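DNA-binding protein reb1 (Schizosaccharomyces pombe, PDB 5EYB) binds specific DNA sites in rDNA enhancers, promoters and replication fork barriers and upstream of many genes, and helps terminate transcription by RNA polymerase I. Local coordinates at residues Gln233-Val238 and Met323-Ile328; Ser249-Thr254 and Tyr270-Leu275; Asn287-Glu292 and Glu308-Glu313. All blocks are in the same frame, centred on the assembly; numbering follows the deposited sequence.

Contact 1. Residues Gln233-Val238 and Met323-Ile328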
loop_
_atom_site.group_PDB
_atom_site.type_symbol
_atom_site.label_atom_id
_atom_site.label_comp_id
_atom_site.label_asym_id
_atom_site.label_seq_id
_atom_site.Cartn_x
_atom_site.Cartn_y
_atom_site.Cartn_z
ATOM N N GLN A 233 -15.057 -12.825 -11.762
ATOM C CA GLN A 233 -15.620 -11.539 -12.157
ATOM C C GLN A 233 -14.510 -10.512 -12.362
ATOM O O GLN A 233 -14.562 -9.704 -13.290
ATOM C CB GLN A 233 -16.620 -11.042 -11.111
ATOM N N LEU A 234 -13.506 -10.561 -11.492
ATOM C CA LEU A 234 -12.356 -9.668 -11.573
ATOM C C LEU A 234 -11.599 -9.845 -12.878
ATOM O O LEU A 234 -11.076 -8.887 -13.443
ATOM C CB LEU A 234 -11.408 -9.905 -10.396
ATOM C CG LEU A 234 -10.131 -9.063 -10.411
ATOM C CD1 LEU A 234 -10.452 -7.606 -10.137
ATOM C CD2 LEU A 234 -9.126 -9.594 -9.410
ATOM N N LEU A 235 -11.525 -11.082 -13.352
ATOM C CA LEU A 235 -10.835 -11.361 -14.603
ATOM C C LEU A 235 -11.653 -10.901 -15.803
ATOM O O LEU A 235 -11.101 -10.559 -16.847
ATOM C CB LEU A 235 -10.530 -12.851 -14.716
ATOM C CG LEU A 235 -9.584 -13.367 -13.636
ATOM C CD1 LEU A 235 -9.438 -14.876 -13.714
ATOM C CD2 LEU A 235 -8.240 -12.680 -13.782
ATOM N N GLN A 236 -12.973 -10.899 -15.650
ATOM C CA GLN A 236 -13.854 -10.504 -16.738
ATOM C C GLN A 236 -13.809 -8.996 -16.966
ATOM O O GLN A 236 -13.931 -8.535 -18.102
ATOM C CB GLN A 236 -15.291 -10.958 -16.459
ATOM N N ILE A 237 -13.625 -8.230 -15.892
ATOM C CA ILE A 237 -13.663 -6.773 -15.992
ATOM C C ILE A 237 -12.342 -6.180 -16.470
ATOM O O ILE A 237 -12.324 -5.099 -17.055
ATOM C CB ILE A 237 -14.053 -6.123 -14.646
ATOM C CG1 ILE A 237 -13.254 -6.724 -13.495
ATOM C CG2 ILE A 237 -15.525 -6.319 -14.373
ATOM C CD1 ILE A 237 -12.018 -5.959 -13.155
ATOM N N VAL A 238 -11.238 -6.879 -16.224
ATOM C CA VAL A 238 -9.940 -6.422 -16.712
ATOM C C VAL A 238 -9.829 -6.704 -18.206
ATOM O O VAL A 238 -9.071 -6.046 -18.918
ATOM C CB VAL A 238 -8.771 -7.086 -15.958
ATOM C CG1 VAL A 238 -8.755 -6.626 -14.514
ATOM C CG2 VAL A 238 -8.869 -8.600 -16.036
ATOM N N MET A 323 -2.794 -21.191 -9.181
ATOM C CA MET A 323 -3.537 -22.397 -9.512
ATOM C C MET A 323 -4.991 -22.050 -9.797
ATOM O O MET A 323 -5.602 -22.607 -10.708
ATOM C CB MET A 323 -3.445 -23.422 -8.381
ATOM C CG MET A 323 -2.051 -23.566 -7.803
ATOM S SD MET A 323 -1.842 -25.054 -6.816
ATOM C CE MET A 323 -1.867 -26.279 -8.112
ATOM N N LEU A 324 -5.537 -21.122 -9.012
ATOM C CA LEU A 324 -6.897 -20.637 -9.230
ATOM C C LEU A 324 -7.009 -19.985 -10.598
ATOM O O LEU A 324 -7.982 -20.194 -11.316
ATOM C CB LEU A 324 -7.312 -19.643 -8.145
ATOM C CG LEU A 324 -8.030 -20.195 -6.913
ATOM C CD1 LEU A 324 -7.128 -21.129 -6.142
ATOM C CD2 LEU A 324 -8.492 -19.061 -6.022
ATOM N N PHE A 325 -6.004 -19.192 -10.947
ATOM C CA PHE A 325 -5.956 -18.548 -12.249
ATOM C C PHE A 325 -5.984 -19.584 -13.364
ATOM O O PHE A 325 -6.700 -19.425 -14.353
ATOM C CB PHE A 325 -4.706 -17.677 -12.368
ATOM C CG PHE A 325 -4.591 -16.958 -13.678
ATOM C CD1 PHE A 325 -5.408 -15.876 -13.965
ATOM C CD2 PHE A 325 -3.665 -17.362 -14.624
ATOM C CE1 PHE A 325 -5.303 -15.209 -15.175
ATOM C CE2 PHE A 325 -3.554 -16.700 -15.836
ATOM C CZ PHE A 325 -4.374 -15.622 -16.111
ATOM N N GLN A 326 -5.211 -20.651 -13.189
ATOM C CA GLN A 326 -5.134 -21.708 -14.189
ATOM C C GLN A 326 -6.447 -22.472 -14.300
ATOM O O GLN A 326 -6.865 -22.856 -15.393
ATOM C CB GLN A 326 -3.992 -22.671 -13.861
ATOM C CG GLN A 326 -3.840 -23.811 -14.860
ATOM C CD GLN A 326 -3.441 -23.333 -16.246
ATOM O OE1 GLN A 326 -3.002 -22.196 -16.425
ATOM N NE2 GLN A 326 -3.587 -24.206 -17.236
ATOM N N PHE A 327 -7.096 -22.688 -13.161
ATOM C CA PHE A 327 -8.375 -23.383 -13.135
ATOM C C PHE A 327 -9.456 -22.578 -13.856
ATOM O O PHE A 327 -10.294 -23.148 -14.555
ATOM C CB PHE A 327 -8.795 -23.671 -11.691
ATOM C CG PHE A 327 -10.077 -24.445 -11.573
ATOM C CD1 PHE A 327 -10.294 -25.579 -12.339
ATOM C CD2 PHE A 327 -11.058 -24.048 -10.683
ATOM C CE1 PHE A 327 -11.468 -26.295 -12.227
ATOM C CE2 PHE A 327 -12.234 -24.760 -10.567
ATOM C CZ PHE A 327 -12.439 -25.886 -11.340
ATOM N N ILE A 328 -9.429 -21.257 -13.689
ATOM C CA ILE A 328 -10.383 -20.375 -14.358
ATOM C C ILE A 328 -10.276 -20.515 -15.875
ATOM O O ILE A 328 -11.283 -20.674 -16.568
ATOM C CB ILE A 328 -10.167 -18.893 -13.974
ATOM C CG1 ILE A 328 -10.350 -18.686 -12.471
ATOM C CG2 ILE A 328 -11.130 -17.997 -14.737
ATOM C CD1 ILE A 328 -11.729 -19.000 -11.995
#

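Contact 2. Residues Ser249-Thr254 and Tyr270-Leu275. With nucleotides of chain C; nucleotides of chain B.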
loop_
_atom_site.group_PDB
_atom_site.type_symbol
_atom_site.label_atom_id
_atom_site.label_comp_id
_atom_site.label_asym_id
_atom_site.label_seq_id
_atom_site.Cartn_x
_atom_site.Cartn_y
_atom_site.Cartn_z
ATOM N N SER A 249 -0.305 2.495 -17.436
ATOM C CA SER A 249 -1.731 2.801 -17.444
ATOM C C SER A 249 -2.561 1.549 -17.708
ATOM O O SER A 249 -2.570 0.617 -16.900
ATOM C CB SER A 249 -2.042 3.870 -18.493
ATOM N N ASP A 250 -3.274 1.552 -18.831
ATOM C CA ASP A 250 -4.045 0.402 -19.310
ATOM C C ASP A 250 -5.166 -0.061 -18.368
ATOM O O ASP A 250 -6.250 -0.417 -18.830
ATOM C CB ASP A 250 -3.106 -0.774 -19.601
ATOM N N ILE A 251 -4.913 -0.066 -17.061
ATOM C CA ILE A 251 -5.897 -0.564 -16.100
ATOM C C ILE A 251 -6.261 0.465 -15.029
ATOM O O ILE A 251 -5.416 0.863 -14.227
ATOM C CB ILE A 251 -5.393 -1.841 -15.395
ATOM C CG1 ILE A 251 -4.894 -2.862 -16.419
ATOM C CG2 ILE A 251 -6.494 -2.440 -14.529
ATOM C CD1 ILE A 251 -4.272 -4.100 -15.801
ATOM N N ASN A 252 -7.525 0.882 -15.016
ATOM C CA ASN A 252 -8.024 1.812 -14.005
ATOM C C ASN A 252 -8.623 1.057 -12.826
ATOM O O ASN A 252 -9.780 0.639 -12.871
ATOM C CB ASN A 252 -9.068 2.758 -14.607
ATOM C CG ASN A 252 -9.533 3.825 -13.623
ATOM O OD1 ASN A 252 -10.306 3.550 -12.706
ATOM N ND2 ASN A 252 -9.070 5.053 -13.820
ATOM N N TRP A 253 -7.837 0.893 -11.766
ATOM C CA TRP A 253 -8.256 0.073 -10.635
ATOM C C TRP A 253 -9.419 0.681 -9.857
ATOM O O TRP A 253 -10.132 -0.027 -9.149
ATOM C CB TRP A 253 -7.075 -0.183 -9.699
ATOM C CG TRP A 253 -6.012 -1.008 -10.343
ATOM C CD1 TRP A 253 -4.734 -0.626 -10.621
ATOM C CD2 TRP A 253 -6.144 -2.352 -10.817
ATOM N NE1 TRP A 253 -4.056 -1.655 -11.228
ATOM C CE2 TRP A 253 -4.900 -2.726 -11.361
ATOM C CE3 TRP A 253 -7.193 -3.279 -10.829
ATOM C CZ2 TRP A 253 -4.676 -3.985 -11.913
ATOM C CZ3 TRP A 253 -6.968 -4.527 -11.376
ATOM C CH2 TRP A 253 -5.719 -4.869 -11.912
ATOM N N THR A 254 -9.617 1.987 -9.994
ATOM C CA THR A 254 -10.751 2.637 -9.347
ATOM C C THR A 254 -12.048 2.229 -10.039
ATOM O O THR A 254 -13.049 1.940 -9.383
ATOM C CB THR A 254 -10.617 4.170 -9.353
ATOM O OG1 THR A 254 -9.439 4.551 -8.635
ATOM C CG2 THR A 254 -11.823 4.806 -8.691
ATOM N N TYR A 270 -4.145 -5.830 -6.058
ATOM C CA TYR A 270 -3.310 -6.847 -5.433
ATOM C C TYR A 270 -3.689 -8.250 -5.894
ATOM O O TYR A 270 -2.825 -9.025 -6.303
ATOM C CB TYR A 270 -3.396 -6.761 -3.910
ATOM C CG TYR A 270 -2.481 -7.741 -3.213
ATOM C CD1 TYR A 270 -1.134 -7.451 -3.027
ATOM C CD2 TYR A 270 -2.959 -8.961 -2.755
ATOM C CE1 TYR A 270 -0.290 -8.348 -2.396
ATOM C CE2 TYR A 270 -2.121 -9.866 -2.122
ATOM C CZ TYR A 270 -0.788 -9.554 -1.946
ATOM O OH TYR A 270 0.048 -10.451 -1.317
ATOM N N LYS A 271 -4.977 -8.570 -5.822
ATOM C CA LYS A 271 -5.467 -9.892 -6.206
ATOM C C LYS A 271 -5.131 -10.225 -7.654
ATOM O O LYS A 271 -4.726 -11.347 -7.966
ATOM C CB LYS A 271 -6.978 -9.988 -5.992
ATOM C CG LYS A 271 -7.616 -11.212 -6.631
ATOM C CD LYS A 271 -7.123 -12.508 -6.012
ATOM C CE LYS A 271 -7.596 -12.633 -4.584
ATOM N NZ LYS A 271 -7.363 -13.993 -4.038
ATOM N N PHE A 272 -5.298 -9.245 -8.534
ATOM C CA PHE A 272 -5.007 -9.436 -9.946
ATOM C C PHE A 272 -3.532 -9.746 -10.173
ATOM O O PHE A 272 -3.183 -10.545 -11.040
ATOM C CB PHE A 272 -5.411 -8.202 -10.749
ATOM C CG PHE A 272 -5.070 -8.294 -12.204
ATOM C CD1 PHE A 272 -5.917 -8.941 -13.085
ATOM C CD2 PHE A 272 -3.900 -7.738 -12.692
ATOM C CE1 PHE A 272 -5.604 -9.030 -14.426
ATOM C CE2 PHE A 272 -3.584 -7.826 -14.030
ATOM C CZ PHE A 272 -4.436 -8.472 -14.898
ATOM N N GLN A 273 -2.670 -9.105 -9.391
ATOM C CA GLN A 273 -1.233 -9.327 -9.499
ATOM C C GLN A 273 -0.860 -10.747 -9.088
ATOM O O GLN A 273 -0.009 -11.382 -9.712
ATOM C CB GLN A 273 -0.470 -8.313 -8.648
ATOM C CG GLN A 273 -0.450 -6.913 -9.237
ATOM C CD GLN A 273 0.178 -5.896 -8.306
ATOM O OE1 GLN A 273 0.220 -6.092 -7.090
ATOM N NE2 GLN A 273 0.673 -4.801 -8.872
ATOM N N GLN A 274 -1.506 -11.242 -8.039
ATOM C CA GLN A 274 -1.230 -12.581 -7.544
ATOM C C GLN A 274 -1.755 -13.648 -8.502
ATOM O O GLN A 274 -1.108 -14.675 -8.708
ATOM C CB GLN A 274 -1.836 -12.773 -6.154
ATOM C CG GLN A 274 -1.486 -11.673 -5.165
ATOM C CD GLN A 274 0.006 -11.397 -5.092
ATOM O OE1 GLN A 274 0.438 -10.244 -5.128
ATOM N NE2 GLN A 274 0.800 -12.455 -4.983
ATOM N N LEU A 275 -2.925 -13.404 -9.083
ATOM C CA LEU A 275 -3.506 -14.337 -10.045
ATOM C C LEU A 275 -2.662 -14.423 -11.315
ATOM O O LEU A 275 -2.520 -15.490 -11.907
ATOM C CB LEU A 275 -4.935 -13.923 -10.408
ATOM C CG LEU A 275 -6.050 -14.045 -9.366
ATOM C CD1 LEU A 275 -7.270 -13.254 -9.819
ATOM C CD2 LEU A 275 -6.420 -15.501 -9.122
ATOM P P DA C 10 -1.837 -13.234 0.168
ATOM O OP1 DA C 10 -2.588 -14.462 -0.166
ATOM O OP2 DA C 10 -0.843 -12.697 -0.786
ATOM O "O5'" DA C 10 -2.887 -12.080 0.502
ATOM C "C5'" DA C 10 -3.841 -12.277 1.535
ATOM C "C4'" DA C 10 -4.195 -10.962 2.204
ATOM O "O4'" DA C 10 -3.023 -10.418 2.857
ATOM C "C3'" DA C 10 -4.709 -9.873 1.257
ATOM O "O3'" DA C 10 -6.009 -9.459 1.662
ATOM C "C2'" DA C 10 -3.682 -8.740 1.381
ATOM C "C1'" DA C 10 -3.030 -9.020 2.722
ATOM N N9 DA C 10 -1.653 -8.541 2.801
ATOM C C8 DA C 10 -0.621 -8.865 1.967
ATOM N N7 DA C 10 0.512 -8.282 2.275
ATOM C C5 DA C 10 0.201 -7.518 3.388
ATOM C C6 DA C 10 0.972 -6.659 4.194
ATOM N N6 DA C 10 2.273 -6.424 3.986
ATOM N N1 DA C 10 0.353 -6.051 5.227
ATOM C C2 DA C 10 -0.946 -6.288 5.433
ATOM N N3 DA C 10 -1.772 -7.074 4.744
ATOM C C4 DA C 10 -1.129 -7.665 3.725
ATOM P P DG B 13 -5.120 5.525 -13.429
ATOM O OP1 DG B 13 -4.518 5.185 -14.735
ATOM O OP2 DG B 13 -6.231 4.710 -12.890
ATOM O "O5'" DG B 13 -3.976 5.576 -12.311
ATOM C "C5'" DG B 13 -2.924 6.522 -12.426
ATOM C "C4'" DG B 13 -1.984 6.434 -11.240
ATOM O "O4'" DG B 13 -2.553 7.131 -10.117
ATOM C "C3'" DG B 13 -1.691 5.017 -10.745
ATOM O "O3'" DG B 13 -0.362 4.668 -11.079
ATOM C "C2'" DG B 13 -1.890 5.086 -9.219
ATOM C "C1'" DG B 13 -2.016 6.582 -8.950
ATOM N N9 DG B 13 -2.907 6.902 -7.840
ATOM C C8 DG B 13 -4.281 6.832 -7.836
ATOM N N7 DG B 13 -4.816 7.178 -6.700
ATOM C C5 DG B 13 -3.728 7.501 -5.897
ATOM C C6 DG B 13 -3.687 7.946 -4.555
ATOM O O6 DG B 13 -4.633 8.150 -3.784
ATOM N N1 DG B 13 -2.385 8.158 -4.121
ATOM C C2 DG B 13 -1.260 7.966 -4.884
ATOM N N2 DG B 13 -0.094 8.225 -4.287
ATOM N N3 DG B 13 -1.281 7.549 -6.144
ATOM C C4 DG B 13 -2.547 7.337 -6.583
ATOM P P DG B 12 -10.879 8.809 -12.699
ATOM O OP1 DG B 12 -11.346 8.363 -14.030
ATOM O OP2 DG B 12 -11.482 8.246 -11.472
ATOM O "O5'" DG B 12 -9.302 8.583 -12.572
ATOM C "C5'" DG B 12 -8.418 9.285 -13.432
ATOM C "C4'" DG B 12 -6.975 8.992 -13.074
ATOM O "O4'" DG B 12 -6.588 9.779 -11.925
ATOM C "C3'" DG B 12 -6.674 7.529 -12.718
ATOM O "O3'" DG B 12 -5.614 7.046 -13.541
ATOM C "C2'" DG B 12 -6.267 7.584 -11.239
ATOM C "C1'" DG B 12 -5.746 9.004 -11.112
ATOM N N9 DG B 12 -5.805 9.534 -9.756
ATOM C C8 DG B 12 -6.932 9.750 -9.001
ATOM N N7 DG B 12 -6.680 10.244 -7.822
ATOM C C5 DG B 12 -5.297 10.370 -7.796
ATOM C C6 DG B 12 -4.447 10.849 -6.774
ATOM O O6 DG B 12 -4.759 11.271 -5.656
ATOM N N1 DG B 12 -3.111 10.808 -7.155
ATOM C C2 DG B 12 -2.652 10.359 -8.368
ATOM N N2 DG B 12 -1.328 10.397 -8.549
ATOM N N3 DG B 12 -3.437 9.905 -9.336
ATOM C C4 DG B 12 -4.744 9.940 -8.980
#

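Contact 3. Residues Asn287-Glu292 and Glu308-Glu313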
loop_
_atom_site.group_PDB
_atom_site.type_symbol
_atom_site.label_atom_id
_atom_site.label_comp_id
_atom_site.label_asym_id
_atom_site.label_seq_id
_atom_site.Cartn_x
_atom_site.Cartn_y
_atom_site.Cartn_z
ATOM N N ASN A 287 -1.827 -29.939 -16.214
ATOM C CA ASN A 287 -3.263 -29.685 -16.172
ATOM C C ASN A 287 -4.034 -30.866 -15.595
ATOM O O ASN A 287 -4.989 -30.683 -14.841
ATOM C CB ASN A 287 -3.793 -29.353 -17.567
ATOM C CG ASN A 287 -3.459 -27.938 -17.995
ATOM O OD1 ASN A 287 -3.338 -27.039 -17.164
ATOM N ND2 ASN A 287 -3.313 -27.733 -19.298
ATOM N N VAL A 288 -3.612 -32.074 -15.956
ATOM C CA VAL A 288 -4.234 -33.293 -15.448
ATOM C C VAL A 288 -4.135 -33.373 -13.930
ATOM O O VAL A 288 -5.136 -33.588 -13.245
ATOM C CB VAL A 288 -3.589 -34.554 -16.050
ATOM C CG1 VAL A 288 -4.119 -35.799 -15.358
ATOM C CG2 VAL A 288 -3.844 -34.621 -17.544
ATOM N N TRP A 289 -2.923 -33.195 -13.414
ATOM C CA TRP A 289 -2.679 -33.259 -11.979
ATOM C C TRP A 289 -3.556 -32.270 -11.222
ATOM O O TRP A 289 -4.126 -32.600 -10.182
ATOM C CB TRP A 289 -1.204 -32.993 -11.670
ATOM C CG TRP A 289 -0.906 -32.947 -10.201
ATOM C CD1 TRP A 289 -0.566 -33.998 -9.398
ATOM C CD2 TRP A 289 -0.931 -31.791 -9.357
ATOM N NE1 TRP A 289 -0.375 -33.566 -8.108
ATOM C CE2 TRP A 289 -0.593 -32.214 -8.057
ATOM C CE3 TRP A 289 -1.206 -30.438 -9.575
ATOM C CZ2 TRP A 289 -0.522 -31.333 -6.979
ATOM C CZ3 TRP A 289 -1.135 -29.566 -8.507
ATOM C CH2 TRP A 289 -0.796 -30.014 -7.225
ATOM N N LEU A 290 -3.663 -31.057 -11.756
ATOM C CA LEU A 290 -4.470 -30.018 -11.131
ATOM C C LEU A 290 -5.944 -30.399 -11.118
ATOM O O LEU A 290 -6.605 -30.309 -10.087
ATOM C CB LEU A 290 -4.280 -28.684 -11.850
ATOM C CG LEU A 290 -5.092 -27.509 -11.305
ATOM C CD1 LEU A 290 -4.835 -27.321 -9.819
ATOM C CD2 LEU A 290 -4.776 -26.233 -12.070
ATOM N N LEU A 291 -6.455 -30.831 -12.266
ATOM C CA LEU A 291 -7.857 -31.213 -12.370
ATOM C C LEU A 291 -8.162 -32.460 -11.541
ATOM O O LEU A 291 -9.272 -32.621 -11.037
ATOM C CB LEU A 291 -8.246 -31.444 -13.831
ATOM C CG LEU A 291 -8.221 -30.213 -14.738
ATOM C CD1 LEU A 291 -8.672 -30.577 -16.144
ATOM C CD2 LEU A 291 -9.086 -29.101 -14.160
ATOM N N GLU A 292 -7.175 -33.337 -11.400
ATOM C CA GLU A 292 -7.348 -34.537 -10.591
ATOM C C GLU A 292 -7.351 -34.204 -9.107
ATOM O O GLU A 292 -8.128 -34.769 -8.338
ATOM C CB GLU A 292 -6.255 -35.562 -10.896
ATOM C CG GLU A 292 -6.505 -36.359 -12.160
ATOM C CD GLU A 292 -5.392 -37.335 -12.464
ATOM O OE1 GLU A 292 -4.227 -37.027 -12.133
ATOM O OE2 GLU A 292 -5.683 -38.411 -13.030
ATOM N N GLU A 308 -6.179 -25.887 0.463
ATOM C CA GLU A 308 -5.110 -26.045 1.444
ATOM C C GLU A 308 -4.217 -27.241 1.116
ATOM O O GLU A 308 -2.993 -27.154 1.210
ATOM C CB GLU A 308 -5.691 -26.195 2.851
ATOM N N ASN A 309 -4.836 -28.348 0.716
ATOM C CA ASN A 309 -4.098 -29.564 0.392
ATOM C C ASN A 309 -3.450 -29.505 -0.987
ATOM O O ASN A 309 -2.401 -30.108 -1.215
ATOM C CB ASN A 309 -5.019 -30.783 0.476
ATOM C CG ASN A 309 -5.644 -30.948 1.845
ATOM O OD1 ASN A 309 -6.707 -30.393 2.125
ATOM N ND2 ASN A 309 -4.987 -31.711 2.710
ATOM N N ILE A 310 -4.082 -28.780 -1.904
ATOM C CA ILE A 310 -3.577 -28.667 -3.267
ATOM C C ILE A 310 -2.292 -27.849 -3.299
ATOM O O ILE A 310 -1.320 -28.227 -3.955
ATOM C CB ILE A 310 -4.612 -28.015 -4.206
ATOM C CG1 ILE A 310 -6.013 -28.571 -3.938
ATOM C CG2 ILE A 310 -4.211 -28.214 -5.659
ATOM C CD1 ILE A 310 -6.154 -30.046 -4.222
ATOM N N VAL A 311 -2.299 -26.724 -2.589
ATOM C CA VAL A 311 -1.133 -25.851 -2.505
ATOM C C VAL A 311 0.063 -26.588 -1.916
ATOM O O VAL A 311 1.181 -26.483 -2.422
ATOM C CB VAL A 311 -1.425 -24.600 -1.649
ATOM C CG1 VAL A 311 -0.150 -23.804 -1.402
ATOM C CG2 VAL A 311 -2.482 -23.733 -2.314
ATOM N N LYS A 312 -0.189 -27.340 -0.848
ATOM C CA LYS A 312 0.859 -28.081 -0.158
ATOM C C LYS A 312 1.518 -29.107 -1.074
ATOM O O LYS A 312 2.736 -29.269 -1.063
ATOM C CB LYS A 312 0.291 -28.776 1.081
ATOM N N GLU A 313 0.707 -29.794 -1.871
ATOM C CA GLU A 313 1.221 -30.825 -2.764
ATOM C C GLU A 313 2.001 -30.211 -3.924
ATOM O O GLU A 313 2.880 -30.851 -4.499
ATOM C CB GLU A 313 0.076 -31.691 -3.287
ATOM C CG GLU A 313 0.528 -32.962 -3.978
ATOM C CD GLU A 313 -0.615 -33.925 -4.207
ATOM O OE1 GLU A 313 -1.588 -33.884 -3.424
ATOM O OE2 GLU A 313 -0.547 -34.720 -5.168
#

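Contact 1. Residues Gln233-Val238 and Met323-Ile328
Leu235 meets Phe325 and Ile328 in a small apolar contact between two helices at the protein surface, joining the second Myb-type repeat to the helices that follow it in the chain. Helix 228-238 is the first of the three helices of that repeat, and helix 320-333 belongs to the C-terminal helical part. Consecutive residues on helix 228-238 serve two purposes: Leu234 packs inside the repeat on Trp226, Cys268 and Lys271, while Leu235 points across to the C-terminal helices. The backbones stay well apart, with the CA atoms of Leu235 and Phe325 9.0 Å from each other, and just 124 Å² is buried in all. One leucine fork spans the gap. Its chi1 of -63° sends CG out toward the other helix, and chi2 of 174° turns the two methyls to different partners. CD2 of Leu235 approaches the edge of the Phe325 ring, near the ring plane, and comes closest at CE1, 4.1 Å away. Leu275 of helix 265-275 touches both of these side chains and so extends the apolar patch. The other methyl, Leu235 CD1, settles against the branched side chain of Ile328, 3.7 Å from CG2 and slightly farther from CB and CG1.

Contact 2. Residues Ser249-Thr254 and Tyr270-Leu275
In the helix-turn-helix of the second Myb-type repeat, Trp253, in the first turn of helix 253-260, and Ile251, in the loop just before it, pack on Phe272 of helix 265-275, the second helix of the predicted motif and by its usual rule the recognition helix. The indole of Trp253 points the far corner of its six-membered ring at the root of the phenylalanine: CH2 of Trp253 lies 3.5 Å from CD2 of Phe272 and just as near to its CG and CB. The two side chains cross at about a right angle, but the rings themselves meet obliquely, with planes 54° apart and centroids 5.4 Å from each other. Phe272 leans to this side because its CG stands anti to the backbone N (chi1 177°). Ile251 sets its CG2 over the centre of one face of the Trp253 ring, 3.4 Å above the plane, while CD1 reaches CE2 of Phe272 at 4.2 Å. Val238 of helix 228-238 adds to the packing round the phenylalanine.

Polar groups of the same two segments face the DNA. Asn252 is the N-cap of helix 253-260: its OD1 accepts a hydrogen bond from the backbone N of Leu255, and its ND2 lies 3.0 Å from OP2 of DG13 of chain B. The hydroxyl of Tyr270 donates a hydrogen bond to OP2 of DA10 of chain C, with the phosphate oxygen in the plane of the ring; the modelled length is too short to be taken literally. The two segments thus approach backbones of both DNA strands. An aromatic cluster gathered behind a helix laid against the duplex is typical of Myb-type DNA-binding repeats, with Phe272 probably standing where many of them carry a third tryptophan.

Contact 3. Residues Asn287-Glu292 and Glu308-Glu313
Trp289 and Leu290 carry the contact from helix 284-299, and Ile310 and Glu313 receive it on helix 307-314. The sequence walk starts two residues before the tryptophan, at Asn287, whose OD1 takes a hydrogen bond from NE2 of Gln326 and so ties this helix to helix 320-333. Trp289 swings its indole across the gap, CG lying anti to the backbone N (chi1 176°). NE1 of Trp289 donates to OE2 of Glu313 at 3.2 Å, a somewhat bent bond with an N-H...O angle of 146°. The oxygen lies a little out of the indole plane and is approached from above the carboxylate plane; the two flat groups are turned nearly perpendicular. The aliphatic part of Glu313 also runs along the ring edge, with CG 3.6 Å from CZ2 of Trp289. Farther round the same edge, CH2 of Trp289 faces the backbone O of Ile310 at 3.8 Å. Helices 284-299, 307-314 and 320-333 pack on one another and probably form a Myb-like three-helix unit, recalling the repeats earlier in the chain. Within it, segments 287-292 and 308-313 run roughly antiparallel, at 150°, with axes 11.3 Å apart at closest approach. Met323 of the third helix packs on both Trp289 and Ile310. With an alanine in place of the indole, the Glu313 carboxylate would probably lose its N-H partner, and a gap would be likely to open beside Ile310 and Met323. Leu290, the next residue, is buried; CD1 of Leu290 reaches CG2 of Ile310 at 4.3 Å, and its side chain also packs on Trp307.

How the contacts relate
Contact 2 and contact 3 follow one another along the chain, and contact 1 encloses both, since its segments come before and after them. Contact 2 lies inside the second Myb-type repeat and contact 3 among the C-terminal helices, their centres about 26 Å apart and without touching. Contact 1 bridges them, its centre about 12 Å from that of contact 2 and about 17 Å from that of contact 3. Helices 228-238 and 320-333 both reach contact 2, and helix 320-333 also reaches contact 3. The DNA-binding repeat is thereby joined, by apolar packing together with polar links such as the Lys271-Asp321 salt bridge, to helices whose atoms in contacts 1 and 3 come no nearer than about 9 Å to the DNA.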